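Local coordinates for protein tumor necrosis factor ligand superfamily member 13 (Mus musculus, PDB 1U5X) that acts as a trimeric cytokine of the tumor necrosis factor family, binding the receptors TACI and BCMA and taking part in the regulation of tumor cell growth, at residues Gly69-Glu75 with Asp113-Ile119; Val11-Ile15 with Leu126-Pro130. All coordinates share one frame; numbering follows the deposited sequence.

How the interactions relate
From the N terminus, the first segment met is Val11-Ile15, on the early strand 7-16, and its partner Leu126-Pro130 comes only after 110 further residues, in the loop before the last strand, 134-139. Interaction 2 thus closes a loop holding most of the TNF homology domain. Interaction 1 is nested within it: Gly69-Glu75 pairs with Asp113-Ile119 and closes a shorter loop of 37 residues. Interaction 1 joins two strands of the jelly roll; interaction 2 lays a loop against the corner of a strand. They meet where Ile119 CD1 packs on Leu126 CD1 (3.7 Å), although their centres are about 16 Å apart.

Interaction 1 of 2, residues Gly69-Glu75 with Asp113-Ile119; sequences GQVVSRE and DIITVKI
The carbonyl oxygen of Val71 takes two donors: Lys118 N, across the strand pair at 3.0 Å, and a water that gives its hydrogen to Val71 O at 2.7 Å. The same water bonds to the hydroxyls of Ser73 and Thr116. A second water, 3.0 Å from Thr116 OG1, donates to Glu75 OE2, so the threonine hydroxyl links two waters on the face that also carries Val71, Ile114 and Lys118. With chi1 at 51°, Thr116 tucks OG1 over its own backbone, within reach of both waters, and leaves CG2 to face Glu75. Glu75 has CG almost eclipsing its own backbone N (chi1 -9°), and its straight chain runs roughly perpendicular to the Thr116 side chain, bringing OE2 to 3.2 Å from Thr116 CG2.

Strands 71-75 and 114-119 are antiparallel neighbours in the jelly-roll fold of the TNF family. Reciprocal backbone bonds join Val71 with Lys118, Ser73 with Thr116 and Glu75 with Ile114, while Val72-Val117 and Arg74-Ile115 are the non-hydrogen-bonded pairs between them. These latter four side chains line the other face, where Val72 also touches Ser57 of strand 51-61. Val72 and Val117 lie side by side, CG2 to CG2 at 4.1 Å, and Ile115 bends its CD1 to 3.8 Å from Arg74 CB. Farther out, the Arg74 guanidinium and Asp113 carboxylate planes are nearly parallel, yet Arg74 NE and Asp113 OD2 remain 4.3 Å apart with the oxygen well out of the guanidinium plane, so any attraction is probably through charge only; Arg74 is salt-bridged to Glu81, and Asp113 OD2 accepts from His110 N.

Interaction 2 of 2, residues Val11-Ile15 with Leu126-Pro130; sequences VPVNI and LSLSP
Ile15 and Leu128 meet obliquely through the ends of their side chains, Ile15 CD1 lying 3.4 Å from Leu128 CD2, closer than two methyl carbons normally pack. Chi1 of -71° sends CG1 of Ile15 toward the loop, and chi2, at 145° well short of fully extended, brings CD1 to the loop backbone, where it reaches Leu126 O at 3.1 Å and touches Leu126 CB.

Leu128 serves both halves of the bent segment Val11-Ile15. Its CD2 branch sits in the concave side of the corner that the chain turns at Val13, 3.4 Å from Asn14 CA on one half and 3.7 Å from Pro12 CB on the other. Pro12 offers its ring to the Leu128 carbonyl: CB, CG and CD lie close to Leu128 O, with CG the nearest at 3.5 Å. At the far end, Val11 and Pro130 also approach at a slant, and Pro130 CB rests against both CB and CG1 of the valine, 3.6 Å from Val11 CG1. The side chains that meet are apolar, though two loop carbonyl oxygens, of Leu126 and Leu128, take part in the packing. Within the loop, Ser127 OG accepts from Ser129 N at 3.0 Å, an ST turn. Asn14, a predicted N-glycosylation site that carries no sugar here, starts its side chain away from the loop.

This is surface packing in the TNF jelly roll: the loop between strands 114-119 and 134-139 lies against the corner where strand 7-16 passes from one sheet or face to another. Strand 24-34 pairs with the bent segment, bonding through Gln29 to Val11 and Pro12 and through Met27 to Val13 and Asn14; the loop is tied to strand 51-61 by a Ser127-Leu60 backbone bond and Leu126 packing on Val59 and Phe61.

Interaction 1 of 2, residues Gly69-Glu75 with Asp113-Ile119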
loop_
_atom_site.group_PDB
_atom_site.type_symbol
_atom_site.label_atom_id
_atom_site.label_comp_id
_atom_site.label_asym_id
_atom_site.label_seq_id
_atom_site.Cartn_x
_atom_site.Cartn_y
_atom_site.Cartn_z
ATOM N N GLY A 69 -0.636 13.125 8.514
ATOM C CA GLY A 69 0.123 11.946 8.183
ATOM C C GLY A 69 0.690 11.272 9.408
ATOM O O GLY A 69 0.893 11.885 10.450
ATOM N N GLN A 70 1.007 10.014 9.247
ATOM C CA GLN A 70 1.525 9.224 10.345
ATOM C C GLN A 70 2.974 8.889 10.089
ATOM O O GLN A 70 3.392 8.788 8.963
ATOM C CB GLN A 70 0.719 7.965 10.578
ATOM C CG GLN A 70 0.910 6.853 9.575
ATOM C CD GLN A 70 -0.093 6.928 8.483
ATOM O OE1 GLN A 70 -0.598 8.037 8.148
ATOM N NE2 GLN A 70 -0.402 5.771 7.902
ATOM N N VAL A 71 3.721 8.692 11.165
ATOM C CA VAL A 71 5.115 8.349 11.118
ATOM C C VAL A 71 5.351 7.061 11.880
ATOM O O VAL A 71 4.997 6.967 13.050
ATOM C CB VAL A 71 5.955 9.452 11.802
ATOM C CG1 VAL A 71 7.448 9.221 11.559
ATOM C CG2 VAL A 71 5.531 10.851 11.334
ATOM N N VAL A 72 5.957 6.080 11.227
ATOM C CA VAL A 72 6.247 4.771 11.810
ATOM C C VAL A 72 7.742 4.626 12.043
ATOM O O VAL A 72 8.519 4.793 11.113
ATOM C CB VAL A 72 5.784 3.627 10.862
ATOM C CG1 VAL A 72 6.079 2.262 11.434
ATOM C CG2 VAL A 72 4.269 3.738 10.556
ATOM N N SER A 73 8.137 4.361 13.294
ATOM C CA SER A 73 9.531 4.355 13.720
ATOM C C SER A 73 9.872 3.138 14.563
ATOM O O SER A 73 8.982 2.493 15.156
ATOM C CB SER A 73 9.886 5.613 14.525
ATOM O OG SER A 73 9.465 6.798 13.890
ATOM N N ARG A 74 11.159 2.835 14.601
ATOM C CA ARG A 74 11.699 1.801 15.465
ATOM C C ARG A 74 12.684 2.406 16.468
ATOM O O ARG A 74 13.511 3.268 16.142
ATOM C CB ARG A 74 12.345 0.666 14.657
ATOM C CG ARG A 74 13.725 0.942 14.062
ATOM C CD ARG A 74 14.620 -0.295 14.028
ATOM N NE ARG A 74 15.495 -0.297 12.863
ATOM C CZ ARG A 74 16.814 -0.092 12.891
ATOM N NH1 ARG A 74 17.448 0.146 14.034
ATOM N NH2 ARG A 74 17.509 -0.115 11.757
ATOM N N GLU A 75 12.588 1.972 17.715
ATOM C CA GLU A 75 13.583 2.378 18.701
ATOM C C GLU A 75 14.143 1.094 19.292
ATOM O O GLU A 75 13.389 0.276 19.799
ATOM C CB GLU A 75 13.000 3.277 19.800
ATOM C CG GLU A 75 11.593 3.771 19.582
ATOM C CD GLU A 75 11.078 4.671 20.700
ATOM O OE1 GLU A 75 11.834 4.946 21.679
ATOM O OE2 GLU A 75 9.901 5.085 20.620
ATOM N N ASP A 113 13.320 -4.329 19.851
ATOM C CA ASP A 113 12.827 -3.116 19.180
ATOM C C ASP A 113 11.423 -2.761 19.660
ATOM O O ASP A 113 10.641 -3.661 20.008
ATOM C CB ASP A 113 12.780 -3.305 17.664
ATOM C CG ASP A 113 14.113 -3.087 16.988
ATOM O OD1 ASP A 113 15.124 -2.775 17.653
ATOM O OD2 ASP A 113 14.221 -3.201 15.749
ATOM N N ILE A 114 11.145 -1.453 19.724
ATOM C CA ILE A 114 9.804 -0.904 19.950
ATOM C C ILE A 114 9.354 -0.172 18.673
ATOM O O ILE A 114 10.071 0.691 18.196
ATOM C CB ILE A 114 9.831 0.079 21.133
ATOM C CG1 ILE A 114 10.209 -0.634 22.432
ATOM C CG2 ILE A 114 8.460 0.719 21.322
ATOM C CD1 ILE A 114 10.519 0.325 23.555
ATOM N N ILE A 115 8.206 -0.550 18.112
ATOM C CA ILE A 115 7.608 0.107 16.958
ATOM C C ILE A 115 6.541 1.110 17.405
ATOM O O ILE A 115 5.664 0.763 18.195
ATOM C CB ILE A 115 6.984 -0.953 16.009
ATOM C CG1 ILE A 115 7.987 -2.072 15.705
ATOM C CG2 ILE A 115 6.443 -0.298 14.709
ATOM C CD1 ILE A 115 9.289 -1.605 15.124
ATOM N N THR A 116 6.641 2.350 16.915
ATOM C CA THR A 116 5.721 3.430 17.249
ATOM C C THR A 116 4.992 3.908 16.003
ATOM O O THR A 116 5.572 3.901 14.910
ATOM C CB THR A 116 6.443 4.628 17.873
ATOM O OG1 THR A 116 7.559 5.044 17.058
ATOM C CG2 THR A 116 7.069 4.303 19.231
ATOM N N VAL A 117 3.727 4.290 16.156
ATOM C CA VAL A 117 2.981 4.975 15.080
ATOM C C VAL A 117 2.486 6.276 15.679
ATOM O O VAL A 117 1.692 6.257 16.622
ATOM C CB VAL A 117 1.810 4.115 14.531
ATOM C CG1 VAL A 117 1.070 4.839 13.413
ATOM C CG2 VAL A 117 2.305 2.802 14.008
ATOM N N LYS A 118 3.022 7.404 15.206
ATOM C CA LYS A 118 2.698 8.716 15.773
ATOM C C LYS A 118 2.149 9.638 14.697
ATOM O O LYS A 118 2.627 9.624 13.546
ATOM C CB LYS A 118 3.939 9.371 16.426
ATOM C CG LYS A 118 4.486 8.586 17.607
ATOM C CD LYS A 118 5.716 9.261 18.246
ATOM C CE LYS A 118 5.931 8.771 19.659
ATOM N NZ LYS A 118 7.086 9.429 20.305
ATOM N N ILE A 119 1.132 10.406 15.079
ATOM C CA ILE A 119 0.605 11.502 14.279
ATOM C C ILE A 119 1.006 12.825 14.940
ATOM O O ILE A 119 0.596 13.098 16.061
ATOM C CB ILE A 119 -0.941 11.375 14.152
ATOM C CG1 ILE A 119 -1.329 10.139 13.346
ATOM C CG2 ILE A 119 -1.503 12.605 13.435
ATOM C CD1 ILE A 119 -1.280 8.796 14.042
HETATM O O HOH W 1 6.773 7.129 15.097
HETATM O O HOH W 2 9.866 6.771 18.027
#

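Interaction 2 of 2, residues Val11-Ile15 with Leu126-Pro130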
loop_
_atom_site.group_PDB
_atom_site.type_symbol
_atom_site.label_atom_id
_atom_site.label_comp_id
_atom_site.label_asym_id
_atom_site.label_seq_id
_atom_site.Cartn_x
_atom_site.Cartn_y
_atom_site.Cartn_z
ATOM N N VAL A 11 -5.861 -3.153 15.238
ATOM C CA VAL A 11 -6.821 -2.082 15.007
ATOM C C VAL A 11 -6.953 -1.226 16.262
ATOM O O VAL A 11 -6.468 -1.608 17.332
ATOM C CB VAL A 11 -8.188 -2.657 14.583
ATOM C CG1 VAL A 11 -8.030 -3.472 13.297
ATOM C CG2 VAL A 11 -8.804 -3.475 15.683
ATOM N N PRO A 12 -7.571 -0.048 16.169
ATOM C CA PRO A 12 -7.651 0.819 17.344
ATOM C C PRO A 12 -8.577 0.330 18.465
ATOM O O PRO A 12 -9.625 -0.288 18.237
ATOM C CB PRO A 12 -8.185 2.137 16.782
ATOM C CG PRO A 12 -7.913 2.076 15.279
ATOM C CD PRO A 12 -8.142 0.608 14.984
ATOM N N VAL A 13 -8.180 0.661 19.681
ATOM C CA VAL A 13 -9.067 0.566 20.837
ATOM C C VAL A 13 -9.518 1.977 21.246
ATOM O O VAL A 13 -10.669 2.196 21.616
ATOM C CB VAL A 13 -8.425 -0.192 22.029
ATOM C CG1 VAL A 13 -7.838 -1.469 21.610
ATOM C CG2 VAL A 13 -7.398 0.614 22.759
ATOM N N ASN A 14 -8.586 2.923 21.199
ATOM C CA ASN A 14 -8.874 4.339 21.423
ATOM C C ASN A 14 -7.700 5.195 20.956
ATOM O O ASN A 14 -6.605 4.702 20.684
ATOM C CB ASN A 14 -9.250 4.666 22.883
ATOM C CG ASN A 14 -8.067 4.642 23.825
ATOM O OD1 ASN A 14 -7.406 3.631 23.958
ATOM N ND2 ASN A 14 -7.826 5.754 24.519
ATOM N N ILE A 15 -7.949 6.484 20.863
ATOM C CA ILE A 15 -6.977 7.435 20.375
ATOM C C ILE A 15 -6.567 8.330 21.545
ATOM O O ILE A 15 -7.430 8.960 22.158
ATOM C CB ILE A 15 -7.646 8.229 19.240
ATOM C CG1 ILE A 15 -7.825 7.316 18.017
ATOM C CG2 ILE A 15 -6.841 9.464 18.878
ATOM C CD1 ILE A 15 -9.063 7.602 17.256
ATOM N N LEU A 126 -8.646 11.237 14.304
ATOM C CA LEU A 126 -8.393 9.946 13.652
ATOM C C LEU A 126 -9.621 9.062 13.844
ATOM O O LEU A 126 -10.293 9.165 14.858
ATOM C CB LEU A 126 -7.187 9.263 14.288
ATOM C CG LEU A 126 -5.914 10.089 14.483
ATOM C CD1 LEU A 126 -4.788 9.269 15.125
ATOM C CD2 LEU A 126 -5.474 10.645 13.134
ATOM N N SER A 127 -9.914 8.196 12.876
ATOM C CA SER A 127 -11.042 7.262 13.009
ATOM C C SER A 127 -10.579 6.047 13.815
ATOM O O SER A 127 -9.462 5.546 13.616
ATOM C CB SER A 127 -11.555 6.818 11.631
ATOM O OG SER A 127 -12.508 5.765 11.717
ATOM N N LEU A 128 -11.431 5.611 14.737
ATOM C CA LEU A 128 -11.248 4.366 15.475
ATOM C C LEU A 128 -11.626 3.147 14.631
ATOM O O LEU A 128 -11.440 2.010 15.076
ATOM C CB LEU A 128 -12.138 4.321 16.729
ATOM C CG LEU A 128 -11.748 5.090 17.988
ATOM C CD1 LEU A 128 -12.768 4.803 19.071
ATOM C CD2 LEU A 128 -10.344 4.669 18.410
ATOM N N SER A 129 -12.219 3.368 13.465
ATOM C CA SER A 129 -12.776 2.260 12.715
ATOM C C SER A 129 -11.670 1.312 12.343
ATOM O O SER A 129 -10.659 1.761 11.785
ATOM C CB SER A 129 -13.464 2.729 11.439
ATOM O OG SER A 129 -13.716 1.627 10.595
ATOM N N PRO A 130 -11.854 0.011 12.599
ATOM C CA PRO A 130 -10.832 -0.995 12.251
ATOM C C PRO A 130 -10.644 -1.137 10.741
ATOM O O PRO A 130 -9.582 -1.572 10.261
ATOM C CB PRO A 130 -11.382 -2.287 12.895
ATOM C CG PRO A 130 -12.852 -2.084 12.954
ATOM C CD PRO A 130 -13.055 -0.610 13.188
#